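Long-range contacts in DUF2179 domain-containing protein (Eubacterium ventriosum, PDB 3HLU), which is of unknown function, this chain being the C-terminal DUF2179 domain, probably GlnB-like in fold, of a predicted membrane protein: residues M10-S15 with T47-C52; V14-K19 with E68-A73; K19-R24 with R63-E68. All coordinates share one frame; numbering follows the deposited sequence.

The three contacts show how a ferredoxin-like βαββαβ unit, the fold of GlnB-like domains, is closed by contacts between distant segments. Contact 1 pairs the two central strands of the sheet, contact 2 ties the turn after the first strand to the loop before the last, and contact 3 packs the two helices together. Centres of contacts 2 and 3 lie about 7 Å apart, with V69 reaching into both; the centre of contact 1 is about 10 Å from that of contact 2 and about 12 Å from that of contact 3. R18 NH2 forms a salt bridge to E48 OE1 at 2.8 Å, linking contacts 1 and 2. The I50 side chain carries contact 1 onto the first helix.

Contact 1. Residues M10-S15 with T47-C52; sequences MVYIVS and TEVIMC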
HETATM    1  N   MSE A  10      -7.960   8.763   3.919  1.00 96.00           N
HETATM    2  CA  MSE A  10      -7.434   7.487   4.426  1.00 92.51           C
HETATM    3  C   MSE A  10      -6.025   7.205   3.902  1.00 91.85           C
HETATM    4  O   MSE A  10      -5.739   7.426   2.718  1.00 91.11           O
HETATM    5  CB  MSE A  10      -8.359   6.341   4.023  1.00 89.04           C
HETATM    6  CG  MSE A  10      -7.676   5.008   4.001  1.00 87.68           C
HETATM    7 SE   MSE A  10      -7.670   4.232   5.784  0.58110.56          SE
HETATM    8  CE  MSE A  10      -9.266   3.125   5.518  1.00101.04           C
ATOM      9  N   VAL A  11      -5.146   6.707   4.770  1.00 85.26           N
ATOM     10  CA  VAL A  11      -3.746   6.564   4.398  1.00 81.69           C
ATOM     11  C   VAL A  11      -3.128   5.240   4.795  1.00 79.11           C
ATOM     12  O   VAL A  11      -3.309   4.758   5.896  1.00 77.71           O
ATOM     13  CB  VAL A  11      -2.904   7.706   4.965  1.00 80.62           C
ATOM     14  CG1 VAL A  11      -1.434   7.396   4.837  1.00 77.93           C
ATOM     15  CG2 VAL A  11      -3.240   8.983   4.247  1.00 84.38           C
ATOM     16  N   TYR A  12      -2.385   4.650   3.878  1.00 79.41           N
ATOM     17  CA  TYR A  12      -1.639   3.450   4.207  1.00 78.31           C
ATOM     18  C   TYR A  12      -0.149   3.764   4.211  1.00 76.35           C
ATOM     19  O   TYR A  12       0.357   4.449   3.338  1.00 76.12           O
ATOM     20  CB  TYR A  12      -1.967   2.327   3.231  1.00 76.25           C
ATOM     21  CG  TYR A  12      -3.455   2.124   3.031  1.00 78.55           C
ATOM     22  CD1 TYR A  12      -4.139   2.814   2.042  1.00 80.12           C
ATOM     23  CD2 TYR A  12      -4.175   1.237   3.828  1.00 80.52           C
ATOM     24  CE1 TYR A  12      -5.497   2.628   1.851  1.00 84.03           C
ATOM     25  CE2 TYR A  12      -5.536   1.043   3.641  1.00 81.80           C
ATOM     26  CZ  TYR A  12      -6.189   1.743   2.648  1.00 83.99           C
ATOM     27  OH  TYR A  12      -7.545   1.580   2.457  1.00 89.13           O
ATOM     28  N   ILE A  13       0.544   3.291   5.229  1.00 74.32           N
ATOM     29  CA  ILE A  13       1.953   3.537   5.313  1.00 73.53           C
ATOM     30  C   ILE A  13       2.636   2.199   5.235  1.00 75.24           C
ATOM     31  O   ILE A  13       2.378   1.320   6.057  1.00 72.27           O
ATOM     32  CB  ILE A  13       2.310   4.230   6.625  1.00 73.56           C
ATOM     33  CG1 ILE A  13       1.664   5.609   6.667  1.00 73.47           C
ATOM     34  CG2 ILE A  13       3.827   4.316   6.812  1.00 69.30           C
ATOM     35  CD1 ILE A  13       1.811   6.290   7.997  1.00 73.76           C
ATOM     36  N   VAL A  14       3.484   2.047   4.219  1.00 74.25           N
ATOM     37  CA  VAL A  14       4.293   0.856   4.055  1.00 73.27           C
ATOM     38  C   VAL A  14       5.693   1.074   4.585  1.00 74.46           C
ATOM     39  O   VAL A  14       6.430   1.890   4.061  1.00 76.34           O
ATOM     40  CB  VAL A  14       4.456   0.499   2.585  1.00 75.00           C
ATOM     41  CG1 VAL A  14       5.242  -0.802   2.457  1.00 75.17           C
ATOM     42  CG2 VAL A  14       3.107   0.408   1.903  1.00 72.34           C
ATOM     43  N   SER A  15       6.079   0.321   5.608  1.00 77.02           N
ATOM     44  CA  SER A  15       7.427   0.428   6.118  1.00 77.20           C
ATOM     45  C   SER A  15       7.854  -0.791   6.903  1.00 82.08           C
ATOM     46  O   SER A  15       7.081  -1.353   7.659  1.00 84.63           O
ATOM     47  CB  SER A  15       7.555   1.651   7.007  1.00 79.59           C
ATOM     48  OG  SER A  15       8.707   1.559   7.822  1.00 81.87           O
ATOM     49  N   THR A  47       2.434  -9.415   5.860  1.00 94.98           N
ATOM     50  CA  THR A  47       3.024  -8.093   5.829  1.00 91.87           C
ATOM     51  C   THR A  47       1.949  -7.153   6.383  1.00 89.56           C
ATOM     52  O   THR A  47       0.757  -7.295   6.098  1.00 88.41           O
ATOM     53  CB  THR A  47       3.502  -7.736   4.401  1.00 89.73           C
ATOM     54  OG1 THR A  47       4.059  -6.412   4.366  1.00 86.49           O
ATOM     55  CG2 THR A  47       2.354  -7.850   3.422  1.00 90.48           C
ATOM     56  N   GLU A  48       2.367  -6.242   7.247  1.00 92.30           N
ATOM     57  CA  GLU A  48       1.424  -5.386   7.945  1.00 90.70           C
ATOM     58  C   GLU A  48       1.553  -3.972   7.450  1.00 88.26           C
ATOM     59  O   GLU A  48       2.648  -3.468   7.208  1.00 87.00           O
ATOM     60  CB  GLU A  48       1.750  -5.337   9.424  1.00 96.94           C
ATOM     61  CG  GLU A  48       1.375  -6.517  10.270  1.00103.19           C
ATOM     62  CD  GLU A  48       1.521  -6.156  11.741  1.00110.88           C
ATOM     63  OE1 GLU A  48       2.510  -5.432  12.085  1.00101.81           O
ATOM     64  OE2 GLU A  48       0.636  -6.570  12.535  1.00113.01           O
ATOM     65  N   VAL A  49       0.419  -3.309   7.374  1.00 85.03           N
ATOM     66  CA  VAL A  49       0.365  -1.960   6.887  1.00 82.87           C
ATOM     67  C   VAL A  49      -0.258  -1.092   7.981  1.00 82.50           C
ATOM     68  O   VAL A  49      -1.127  -1.556   8.701  1.00 84.72           O
ATOM     69  CB  VAL A  49      -0.452  -1.951   5.573  1.00 81.73           C
ATOM     70  CG1 VAL A  49      -1.186  -0.639   5.354  1.00 80.36           C
ATOM     71  CG2 VAL A  49       0.445  -2.310   4.405  1.00 74.70           C
ATOM     72  N   ILE A  50       0.214   0.144   8.136  1.00 79.07           N
ATOM     73  CA  ILE A  50      -0.445   1.099   9.026  1.00 80.26           C
ATOM     74  C   ILE A  50      -1.548   1.848   8.285  1.00 78.65           C
ATOM     75  O   ILE A  50      -1.299   2.506   7.280  1.00 77.65           O
ATOM     76  CB  ILE A  50       0.531   2.152   9.619  1.00 77.92           C
ATOM     77  CG1 ILE A  50       1.693   1.499  10.347  1.00 75.08           C
ATOM     78  CG2 ILE A  50      -0.192   3.090  10.560  1.00 74.45           C
ATOM     79  CD1 ILE A  50       2.750   2.488  10.735  1.00 74.78           C
HETATM   80  N   MSE A  51      -2.772   1.745   8.796  1.00 83.09           N
HETATM   81  CA  MSE A  51      -3.888   2.525   8.288  1.00 83.61           C
HETATM   82  C   MSE A  51      -4.237   3.690   9.217  1.00 84.03           C
HETATM   83  O   MSE A  51      -4.293   3.544  10.432  1.00 83.79           O
HETATM   84  CB  MSE A  51      -5.098   1.634   8.084  1.00 85.74           C
HETATM   85  CG  MSE A  51      -6.380   2.394   7.855  1.00 89.14           C
HETATM   86 SE   MSE A  51      -7.746   1.104   7.361  0.41110.05          SE
HETATM   87  CE  MSE A  51      -6.866  -0.538   8.002  1.00 88.47           C
ATOM     88  N   CYS A  52      -4.475   4.855   8.640  1.00 82.10           N
ATOM     89  CA  CYS A  52      -4.757   6.012   9.441  1.00 81.37           C
ATOM     90  C   CYS A  52      -5.554   7.017   8.628  1.00 85.86           C
ATOM     91  O   CYS A  52      -5.164   7.382   7.524  1.00 86.77           O
ATOM     92  CB  CYS A  52      -3.453   6.623   9.938  1.00 81.03           C
ATOM     93  SG  CYS A  52      -3.662   8.025  11.063  1.00 84.69           S
TER
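I13 and I50 face each other as an antiparallel hydrogen-bonded pair, and their side chains meet at the branch points, with I13 CB 4.1 Å from I50 CB. The pairing places both on one face, and the two side chains have the same torsions: in each, CG1 lies beside the backbone N (chi1 -64° in I13) and CG2 stands opposite it. The backbone holds them there: I13 N donates to I50 O at 2.9 Å, and I50 N returns a bond to I13 O at 3.2 Å. At the next hydrogen-bonded pair, two residues on, C52 N donates to V11 O at 3.0 Å, while the reverse bond from V11 N is weak.

Y12 and M51, between these, form a non-hydrogen-bonded pair whose side chains leave on the other face. The Y12 ring has its edge toward V49, whose CG1 is 3.7 Å from Y12 CB. M51, a selenomethionine, sends SE obliquely to the same ring, 5.4 Å from its centroid, as a Met-aromatic contact; M10, also selenomethionine, crosses M51 at a slant, its SE against M51 CG. The hydroxyl of Y12 is bonded to S78 OG of the second subunit.

This pair of strands forms the centre of the sheet, between strands 34-40 and 74-77. I13 and I50 touch helix 18-28, whereas Y12 and V49 pack on I76 of the second subunit.

Contact 2. Residues V14-K19 with E68-A73; sequences VSAKRK and EVDPDA
S15 and D70 each swing their polar group to the side opposite their own backbone N (chi1 162° in S15, 177° in D70), which carries the hydroxyl and the carboxylate toward each other across the contact. A chi2 of 0° then turns D70 OD1 back over its own chain and leaves OD2 pointing outward, so the two oxygens do separate work. OD2 accepts from S15 OG at 2.7 Å through its anti lone pair, and it also accepts a hydrogen bond from a water, 2.7 Å from OD2, that itself accepts from A16 N. OD1 looks inward: D72 N reaches it at 2.7 Å from above the carboxylate plane, making an Asx turn, and A73 N adds a weak bond. The carboxylate thus braces its own turn with one oxygen and holds the neighbouring turn with the other.

S15 OG does double duty too, weakly accepting from K17 N, while R18 NE donates to S15 O at 3.1 Å, S15 O lying close to the guanidinium plane. Apolar packing flanks these bonds. S15 CB rests on A73 CB at 3.5 Å, and K17 CB meets V69 CG1 at 3.9 Å before the lysine chain bends off.

Two type I turns, S15 to R18 and D70 to A73, are therefore joined where strand 9-14 passes into helix 18-28 and where the loop after helix 56-67 enters strand 74-77. V69 also rests on I20, I21 and R24 of helix 18-28, and P71 packs on Y42 of the second subunit.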
ATOM      1  N   VAL A  14       3.484   2.047   4.219  1.00 74.25           N
ATOM      2  CA  VAL A  14       4.293   0.856   4.055  1.00 73.27           C
ATOM      3  C   VAL A  14       5.693   1.074   4.585  1.00 74.46           C
ATOM      4  O   VAL A  14       6.430   1.890   4.061  1.00 76.34           O
ATOM      5  CB  VAL A  14       4.456   0.499   2.585  1.00 75.00           C
ATOM      6  CG1 VAL A  14       5.242  -0.802   2.457  1.00 75.17           C
ATOM      7  CG2 VAL A  14       3.107   0.408   1.903  1.00 72.34           C
ATOM      8  N   SER A  15       6.079   0.321   5.608  1.00 77.02           N
ATOM      9  CA  SER A  15       7.427   0.428   6.118  1.00 77.20           C
ATOM     10  C   SER A  15       7.854  -0.791   6.903  1.00 82.08           C
ATOM     11  O   SER A  15       7.081  -1.353   7.659  1.00 84.63           O
ATOM     12  CB  SER A  15       7.555   1.651   7.007  1.00 79.59           C
ATOM     13  OG  SER A  15       8.707   1.559   7.822  1.00 81.87           O
ATOM     14  N   ALA A  16       9.108  -1.188   6.727  1.00 84.47           N
ATOM     15  CA  ALA A  16       9.689  -2.249   7.528  1.00 84.11           C
ATOM     16  C   ALA A  16       9.701  -1.864   9.007  1.00 88.40           C
ATOM     17  O   ALA A  16       9.475  -2.718   9.880  1.00 91.77           O
ATOM     18  CB  ALA A  16      11.097  -2.559   7.048  1.00 81.89           C
ATOM     19  N   LYS A  17       9.961  -0.582   9.281  1.00 87.31           N
ATOM     20  CA  LYS A  17      10.055  -0.063  10.645  1.00 84.14           C
ATOM     21  C   LYS A  17       8.685   0.415  11.177  1.00 84.23           C
ATOM     22  O   LYS A  17       8.600   1.306  12.014  1.00 84.10           O
ATOM     23  CB  LYS A  17      11.071   1.083  10.689  1.00 87.66           C
ATOM     24  CG  LYS A  17      12.502   0.742  10.216  1.00 91.36           C
ATOM     25  CD  LYS A  17      13.396   0.146  11.333  1.00 98.04           C
ATOM     26  CE  LYS A  17      13.425  -1.408  11.303  1.00103.36           C
ATOM     27  NZ  LYS A  17      13.723  -2.053  12.644  1.00101.51           N
ATOM     28  N   ARG A  18       7.608  -0.197  10.707  1.00 85.41           N
ATOM     29  CA  ARG A  18       6.275   0.320  10.989  1.00 85.18           C
ATOM     30  C   ARG A  18       5.894   0.363  12.478  1.00 86.81           C
ATOM     31  O   ARG A  18       5.219   1.300  12.897  1.00 86.60           O
ATOM     32  CB  ARG A  18       5.211  -0.425  10.180  1.00 83.18           C
ATOM     33  CG  ARG A  18       4.713  -1.687  10.851  1.00 89.67           C
ATOM     34  CD  ARG A  18       5.707  -2.825  10.711  1.00 93.10           C
ATOM     35  NE  ARG A  18       5.565  -3.473   9.401  1.00 99.35           N
ATOM     36  CZ  ARG A  18       5.032  -4.681   9.203  1.00101.42           C
ATOM     37  NH1 ARG A  18       4.956  -5.172   7.965  1.00 96.52           N
ATOM     38  NH2 ARG A  18       4.592  -5.402  10.241  1.00102.92           N
ATOM     39  N   LYS A  19       6.302  -0.625  13.273  1.00 84.79           N
ATOM     40  CA  LYS A  19       5.973  -0.599  14.700  1.00 84.80           C
ATOM     41  C   LYS A  19       6.512   0.661  15.395  1.00 84.58           C
ATOM     42  O   LYS A  19       5.813   1.336  16.143  1.00 82.09           O
ATOM     43  CB  LYS A  19       6.475  -1.849  15.425  1.00 88.10           C
ATOM     44  CG  LYS A  19       6.251  -1.735  16.933  1.00 97.72           C
ATOM     45  CD  LYS A  19       6.859  -2.863  17.777  1.00102.14           C
ATOM     46  CE  LYS A  19       6.511  -2.635  19.257  1.00105.59           C
ATOM     47  NZ  LYS A  19       6.766  -3.829  20.122  1.00111.85           N
ATOM     48  N   GLU A  68      12.545  10.586   9.490  1.00 87.39           N
ATOM     49  CA  GLU A  68      13.275  10.429  10.726  1.00 89.10           C
ATOM     50  C   GLU A  68      13.468   8.965  11.128  1.00 90.20           C
ATOM     51  O   GLU A  68      14.253   8.667  12.019  1.00 94.49           O
ATOM     52  CB  GLU A  68      12.530  11.195  11.817  1.00 93.05           C
ATOM     53  CG  GLU A  68      13.220  11.275  13.165  1.00 99.69           C
ATOM     54  CD  GLU A  68      12.864  12.566  13.920  1.00107.46           C
ATOM     55  OE1 GLU A  68      12.107  13.413  13.364  1.00102.82           O
ATOM     56  OE2 GLU A  68      13.359  12.735  15.062  1.00109.13           O
ATOM     57  N   VAL A  69      12.765   8.044  10.481  1.00 87.28           N
ATOM     58  CA  VAL A  69      12.746   6.670  10.973  1.00 85.81           C
ATOM     59  C   VAL A  69      13.076   5.665   9.898  1.00 88.07           C
ATOM     60  O   VAL A  69      13.893   4.765  10.115  1.00 90.04           O
ATOM     61  CB  VAL A  69      11.368   6.295  11.512  1.00 84.19           C
ATOM     62  CG1 VAL A  69      11.335   4.828  11.889  1.00 82.86           C
ATOM     63  CG2 VAL A  69      11.015   7.164  12.680  1.00 87.74           C
ATOM     64  N   ASP A  70      12.405   5.813   8.756  1.00 84.52           N
ATOM     65  CA  ASP A  70      12.579   4.931   7.614  1.00 82.89           C
ATOM     66  C   ASP A  70      12.391   5.732   6.334  1.00 85.71           C
ATOM     67  O   ASP A  70      11.266   6.011   5.912  1.00 84.04           O
ATOM     68  CB  ASP A  70      11.590   3.767   7.664  1.00 83.04           C
ATOM     69  CG  ASP A  70      11.681   2.858   6.436  1.00 84.73           C
ATOM     70  OD1 ASP A  70      12.518   3.122   5.543  1.00 84.93           O
ATOM     71  OD2 ASP A  70      10.905   1.871   6.359  1.00 82.87           O
ATOM     72  N   PRO A  71      13.512   6.111   5.714  1.00 87.81           N
ATOM     73  CA  PRO A  71      13.613   6.829   4.441  1.00 84.56           C
ATOM     74  C   PRO A  71      12.966   6.078   3.287  1.00 83.85           C
ATOM     75  O   PRO A  71      12.609   6.689   2.277  1.00 84.09           O
ATOM     76  CB  PRO A  71      15.121   6.899   4.208  1.00 84.15           C
ATOM     77  CG  PRO A  71      15.713   6.826   5.568  1.00 87.35           C
ATOM     78  CD  PRO A  71      14.831   5.904   6.340  1.00 87.50           C
ATOM     79  N   ASP A  72      12.831   4.766   3.416  1.00 83.93           N
ATOM     80  CA  ASP A  72      12.289   3.974   2.320  1.00 83.50           C
ATOM     81  C   ASP A  72      10.797   3.794   2.449  1.00 83.68           C
ATOM     82  O   ASP A  72      10.131   3.408   1.491  1.00 81.20           O
ATOM     83  CB  ASP A  72      12.988   2.630   2.234  1.00 86.54           C
ATOM     84  CG  ASP A  72      14.461   2.775   1.879  1.00 96.03           C
ATOM     85  OD1 ASP A  72      15.313   2.344   2.706  1.00 99.16           O
ATOM     86  OD2 ASP A  72      14.761   3.355   0.795  1.00 91.53           O
ATOM     87  N   ALA A  73      10.275   4.087   3.634  1.00 82.46           N
ATOM     88  CA  ALA A  73       8.837   4.064   3.850  1.00 78.81           C
ATOM     89  C   ALA A  73       8.109   4.924   2.823  1.00 77.29           C
ATOM     90  O   ALA A  73       8.668   5.863   2.253  1.00 75.37           O
ATOM     91  CB  ALA A  73       8.503   4.525   5.252  1.00 75.02           C
TER
HETATM   92  O   HOH W   1      10.440   0.076   4.444  1.00 78.58           O

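Contact 3. Residues K19-R24 with R63-E68; sequences KIIADR and RNLLKE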
ATOM      1  N   LYS A  19       6.302  -0.625  13.273  1.00 84.79           N
ATOM      2  CA  LYS A  19       5.973  -0.599  14.700  1.00 84.80           C
ATOM      3  C   LYS A  19       6.512   0.661  15.395  1.00 84.58           C
ATOM      4  O   LYS A  19       5.813   1.336  16.143  1.00 82.09           O
ATOM      5  CB  LYS A  19       6.475  -1.849  15.425  1.00 88.10           C
ATOM      6  CG  LYS A  19       6.251  -1.735  16.933  1.00 97.72           C
ATOM      7  CD  LYS A  19       6.859  -2.863  17.777  1.00102.14           C
ATOM      8  CE  LYS A  19       6.511  -2.635  19.257  1.00105.59           C
ATOM      9  NZ  LYS A  19       6.766  -3.829  20.122  1.00111.85           N
ATOM     10  N   ILE A  20       7.769   0.977  15.140  1.00 88.10           N
ATOM     11  CA  ILE A  20       8.344   2.241  15.591  1.00 87.85           C
ATOM     12  C   ILE A  20       7.570   3.471  15.090  1.00 84.70           C
ATOM     13  O   ILE A  20       7.257   4.379  15.857  1.00 84.00           O
ATOM     14  CB  ILE A  20       9.806   2.348  15.138  1.00 86.37           C
ATOM     15  CG1 ILE A  20      10.609   1.174  15.709  1.00 91.33           C
ATOM     16  CG2 ILE A  20      10.394   3.660  15.565  1.00 83.49           C
ATOM     17  CD1 ILE A  20      12.017   1.077  15.158  1.00 96.00           C
ATOM     18  N   ILE A  21       7.265   3.501  13.795  1.00 84.41           N
ATOM     19  CA  ILE A  21       6.504   4.610  13.232  1.00 83.71           C
ATOM     20  C   ILE A  21       5.134   4.754  13.869  1.00 80.12           C
ATOM     21  O   ILE A  21       4.705   5.856  14.188  1.00 78.91           O
ATOM     22  CB  ILE A  21       6.298   4.461  11.721  1.00 80.96           C
ATOM     23  CG1 ILE A  21       7.632   4.590  10.995  1.00 81.25           C
ATOM     24  CG2 ILE A  21       5.315   5.517  11.222  1.00 75.75           C
ATOM     25  CD1 ILE A  21       7.527   4.401   9.502  1.00 78.84           C
ATOM     26  N   ALA A  22       4.441   3.631  14.025  1.00 80.99           N
ATOM     27  CA  ALA A  22       3.111   3.623  14.609  1.00 79.40           C
ATOM     28  C   ALA A  22       3.135   4.157  16.027  1.00 82.20           C
ATOM     29  O   ALA A  22       2.245   4.901  16.409  1.00 84.21           O
ATOM     30  CB  ALA A  22       2.523   2.238  14.579  1.00 75.53           C
ATOM     31  N   ASP A  23       4.155   3.797  16.804  1.00 82.03           N
ATOM     32  CA  ASP A  23       4.229   4.253  18.189  1.00 84.76           C
ATOM     33  C   ASP A  23       4.449   5.758  18.269  1.00 85.63           C
ATOM     34  O   ASP A  23       3.763   6.445  19.021  1.00 86.20           O
ATOM     35  CB  ASP A  23       5.303   3.495  18.990  1.00 89.27           C
ATOM     36  CG  ASP A  23       4.887   2.046  19.330  1.00 95.15           C
ATOM     37  OD1 ASP A  23       3.687   1.686  19.162  1.00 91.18           O
ATOM     38  OD2 ASP A  23       5.777   1.260  19.756  1.00 98.33           O
ATOM     39  N   ARG A  24       5.392   6.268  17.486  1.00 84.52           N
ATOM     40  CA  ARG A  24       5.675   7.698  17.482  1.00 85.39           C
ATOM     41  C   ARG A  24       4.512   8.514  16.934  1.00 83.87           C
ATOM     42  O   ARG A  24       4.352   9.685  17.273  1.00 84.96           O
ATOM     43  CB  ARG A  24       6.945   8.000  16.687  1.00 85.30           C
ATOM     44  CG  ARG A  24       8.204   7.430  17.303  1.00 89.36           C
ATOM     45  CD  ARG A  24       9.458   7.973  16.624  1.00 91.16           C
ATOM     46  NE  ARG A  24       9.528   9.435  16.661  1.00 95.41           N
ATOM     47  CZ  ARG A  24      10.472  10.157  16.055  1.00100.26           C
ATOM     48  NH1 ARG A  24      11.433   9.556  15.363  1.00102.13           N
ATOM     49  NH2 ARG A  24      10.457  11.483  16.134  1.00 98.96           N
ATOM     50  N   ARG A  63       4.855  12.541   7.254  1.00 80.86           N
ATOM     51  CA  ARG A  63       5.924  12.445   6.284  1.00 82.39           C
ATOM     52  C   ARG A  63       7.293  12.785   6.878  1.00 81.90           C
ATOM     53  O   ARG A  63       8.289  12.127   6.597  1.00 79.93           O
ATOM     54  CB  ARG A  63       5.633  13.362   5.111  1.00 80.16           C
ATOM     55  CG  ARG A  63       6.375  12.938   3.899  1.00 81.75           C
ATOM     56  CD  ARG A  63       6.431  14.024   2.883  1.00 85.83           C
ATOM     57  NE  ARG A  63       6.722  13.450   1.582  1.00 88.37           N
ATOM     58  CZ  ARG A  63       6.286  13.966   0.441  1.00 93.01           C
ATOM     59  NH1 ARG A  63       5.542  15.071   0.468  1.00 93.23           N
ATOM     60  NH2 ARG A  63       6.582  13.372  -0.717  1.00 88.81           N
ATOM     61  N   ASN A  64       7.336  13.819   7.705  1.00 84.79           N
ATOM     62  CA  ASN A  64       8.584  14.236   8.327  1.00 85.77           C
ATOM     63  C   ASN A  64       9.049  13.253   9.368  1.00 84.83           C
ATOM     64  O   ASN A  64      10.236  13.127   9.662  1.00 88.22           O
ATOM     65  CB  ASN A  64       8.442  15.631   8.920  1.00 87.97           C
ATOM     66  CG  ASN A  64       8.422  16.704   7.835  1.00 94.52           C
ATOM     67  OD1 ASN A  64       8.643  16.406   6.653  1.00 89.38           O
ATOM     68  ND2 ASN A  64       8.150  17.949   8.223  1.00 97.13           N
ATOM     69  N   LEU A  65       8.095  12.528   9.912  1.00 83.10           N
ATOM     70  CA  LEU A  65       8.408  11.512  10.875  1.00 81.34           C
ATOM     71  C   LEU A  65       9.010  10.317  10.152  1.00 82.25           C
ATOM     72  O   LEU A  65       9.846   9.605  10.697  1.00 83.19           O
ATOM     73  CB  LEU A  65       7.126  11.144  11.600  1.00 84.18           C
ATOM     74  CG  LEU A  65       7.019   9.794  12.285  1.00 85.50           C
ATOM     75  CD1 LEU A  65       8.008   9.713  13.427  1.00 88.24           C
ATOM     76  CD2 LEU A  65       5.594   9.619  12.778  1.00 83.58           C
ATOM     77  N   LEU A  66       8.593  10.108   8.910  1.00 81.11           N
ATOM     78  CA  LEU A  66       9.115   9.004   8.119  1.00 80.81           C
ATOM     79  C   LEU A  66      10.586   9.218   7.836  1.00 82.95           C
ATOM     80  O   LEU A  66      11.411   8.316   8.014  1.00 82.67           O
ATOM     81  CB  LEU A  66       8.372   8.906   6.799  1.00 78.71           C
ATOM     82  CG  LEU A  66       6.906   8.523   6.887  1.00 79.03           C
ATOM     83  CD1 LEU A  66       6.317   8.246   5.497  1.00 74.40           C
ATOM     84  CD2 LEU A  66       6.793   7.322   7.814  1.00 74.57           C
ATOM     85  N   LYS A  67      10.902  10.424   7.374  1.00 83.60           N
ATOM     86  CA  LYS A  67      12.279  10.811   7.116  1.00 84.28           C
ATOM     87  C   LYS A  67      13.133  10.441   8.317  1.00 87.73           C
ATOM     88  O   LYS A  67      14.273  10.001   8.193  1.00 90.73           O
ATOM     89  CB  LYS A  67      12.355  12.309   6.844  1.00 82.03           C
ATOM     90  CG  LYS A  67      11.679  12.711   5.529  1.00 84.33           C
ATOM     91  CD  LYS A  67      11.543  14.223   5.355  1.00 81.31           C
ATOM     92  CE  LYS A  67      10.541  14.536   4.256  1.00 83.67           C
ATOM     93  NZ  LYS A  67      10.162  15.975   4.160  1.00 86.13           N
ATOM     94  N   GLU A  68      12.545  10.586   9.490  1.00 87.39           N
ATOM     95  CA  GLU A  68      13.275  10.429  10.726  1.00 89.10           C
ATOM     96  C   GLU A  68      13.468   8.965  11.128  1.00 90.20           C
ATOM     97  O   GLU A  68      14.253   8.667  12.019  1.00 94.49           O
ATOM     98  CB  GLU A  68      12.530  11.195  11.817  1.00 93.05           C
ATOM     99  CG  GLU A  68      13.220  11.275  13.165  1.00 99.69           C
ATOM    100  CD  GLU A  68      12.864  12.566  13.920  1.00107.46           C
ATOM    101  OE1 GLU A  68      12.107  13.413  13.364  1.00102.82           O
ATOM    102  OE2 GLU A  68      13.359  12.735  15.062  1.00109.13           O
TER
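L65 opens the contact by sliding a methyl group beneath R24: its CD1 lies 3.5 Å from the plane of the R24 guanidinium, over the centre of one face. CG of L65 stands opposite the backbone N (chi1 158°), which sends both methyls toward helix 18-28, and CD2 comes to 4.1 Å from I21 O. L66 starts away from the partner helix, yet its CD2 meets I21 CD1 at 3.5 Å, the two side chains crossing at about a right angle.

E68 closes the series. Its CG lies at the guanidinium edge near NH1, and its OE2 takes a weak, long salt-bridge bond from R24 NH2 at 3.3 Å, with the carboxylate turned 85° from the guanidinium plane. R24 NH2 also pairs with E28. With an alanine in place of R24, L65 would probably lose the flat group over its methyl, and E68 and E28 would be left without their shared positive partner.

The axes of the segments 19-24 and 63-67 come within 10.7 Å, their N-to-C directions 136° apart, both on the same side of the sheet: I21 rests on I50 of strand 48-54, and L66 on M75 of strand 74-77.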